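PDB 4XIJ: shikimate 5-dehydrogenase from Mycobacterium fortuitum subsp. fortuitum DSM 46621, which probably catalyses the NADPH-dependent reduction of 3-dehydroshikimate to shikimate, the fourth step of the route to chorismate and the aromatic amino acids. Local coordinates for residues A157-E160 with G161-S164. Residues are numbered along the deposited sequence; the frame is centred on the assembly and turned at random.
Sequences ARDE and GKAS
An Asp N-cap opens helix 160-172, the helix that follows strand 152-157 of the parallel, Rossmann-type sheet and leads on to its edge strand 176-181. The cap is defined by Asp159 OD2, which accepts from Lys162 N at 2.9 Å with an N-H...O angle of 162°. That oxygen uses its anti lone pair, the one turned away from OD1. A chi1 of -167° sets Asp159 CG beside the carbonyl carbon, on the side where the chain enters the helix, and brings OD2 to Lys162 N. The Lys162 stem passes beside the same oxygen, CG standing 3.5 Å from Asp159 OD2, while its bent chain leads the amino group elsewhere: NZ is 6.9 Å from OD2, too far for a salt bridge.

The main chain closes the turn at two levels. Ala163 N donates to Asp159 O at 3.0 Å, and Ser164 N donates to Glu160 O at 2.9 Å through a more bent N-H...O angle of 139°. In one of the two conformers of Ser164, OG donates to Gly161 O at 2.8 Å, a bond that is doubtful for the other. Ala163, the buried member, and Glu160 both touch Trp179 of strand 176-181, so this side of the turn rests on Trp179 of the outermost strand. Chemically, the carboxylate satisfies the Lys162 N-H of the first turn, and its negative charge would probably interact favourably with the helix dipole.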
loop_
_atom_site.group_PDB
_atom_site.type_symbol
_atom_site.label_atom_id
_atom_site.label_comp_id
_atom_site.label_asym_id
_atom_site.label_seq_id
_atom_site.Cartn_x
_atom_site.Cartn_y
_atom_site.Cartn_z
ATOM N N ALA A 157 9.134 16.886 -0.227
ATOM C CA ALA A 157 10.158 16.106 -0.900
ATOM C C ALA A 157 11.244 17.039 -1.411
ATOM O O ALA A 157 11.069 18.264 -1.477
ATOM C CB ALA A 157 9.559 15.292 -2.083
ATOM N N ARG A 158 12.363 16.457 -1.794
ATOM C CA ARG A 158 13.496 17.218 -2.294
ATOM C C ARG A 158 13.406 17.569 -3.767
ATOM O O ARG A 158 13.856 18.645 -4.200
ATOM C CB ARG A 158 14.773 16.409 -2.072
ATOM C CG ARG A 158 16.025 17.108 -2.532
ATOM C CD ARG A 158 17.285 16.308 -2.140
ATOM N NE ARG A 158 17.390 16.207 -0.683
ATOM C CZ ARG A 158 17.158 15.105 0.029
ATOM N NH1 ARG A 158 16.851 13.955 -0.572
ATOM N NH2 ARG A 158 17.225 15.174 1.357
ATOM N N ASP A 159 12.857 16.649 -4.566
ATOM C CA ASP A 159 12.881 16.802 -6.018
ATOM C C ASP A 159 11.585 17.431 -6.496
ATOM O O ASP A 159 10.536 16.842 -6.412
ATOM C CB ASP A 159 13.116 15.447 -6.706
ATOM C CG ASP A 159 13.455 15.613 -8.158
ATOM O OD1 ASP A 159 14.665 15.779 -8.471
ATOM O OD2 ASP A 159 12.496 15.629 -8.969
ATOM N N GLU A 160 11.649 18.677 -6.953
ATOM C CA GLU A 160 10.451 19.382 -7.360
ATOM C C GLU A 160 9.771 18.743 -8.571
ATOM O O GLU A 160 8.554 18.752 -8.677
ATOM C CB GLU A 160 10.819 20.835 -7.669
ATOM C CG GLU A 160 9.622 21.724 -8.074
ATOM C CD GLU A 160 9.959 23.221 -8.123
ATOM O OE1 GLU A 160 11.165 23.603 -8.004
ATOM O OE2 GLU A 160 9.005 24.031 -8.269
ATOM N N GLY A 161 10.548 18.142 -9.453
ATOM C CA GLY A 161 9.995 17.492 -10.637
ATOM C C GLY A 161 9.152 16.282 -10.280
ATOM O O GLY A 161 7.994 16.147 -10.723
ATOM N N LYS A 162 9.686 15.408 -9.430
ATOM C CA LYS A 162 8.910 14.226 -9.000
ATOM C C LYS A 162 7.742 14.663 -8.158
ATOM O O LYS A 162 6.648 14.115 -8.233
ATOM C CB LYS A 162 9.793 13.214 -8.247
ATOM C CG LYS A 162 10.827 12.569 -9.220
ATOM C CD LYS A 162 11.502 11.383 -8.576
ATOM C CE LYS A 162 10.613 10.129 -8.733
ATOM N NZ LYS A 162 11.127 8.902 -8.028
ATOM N N ALA A 163 7.943 15.696 -7.362
ATOM C CA ALA A 163 6.827 16.165 -6.556
ATOM C C ALA A 163 5.686 16.716 -7.408
ATOM O O ALA A 163 4.518 16.540 -7.078
ATOM C CB ALA A 163 7.307 17.219 -5.565
ATOM N N SER A 164 6.010 17.399 -8.504
ATOM C CA SER A 164 4.967 18.073 -9.279
ATOM C C SER A 164 4.021 17.050 -9.896
ATOM O O SER A 164 2.819 17.279 -10.037
ATOM C CB SER A 164 5.581 18.955 -10.375
ATOM O OG SER A 164 6.152 18.180 -11.425
#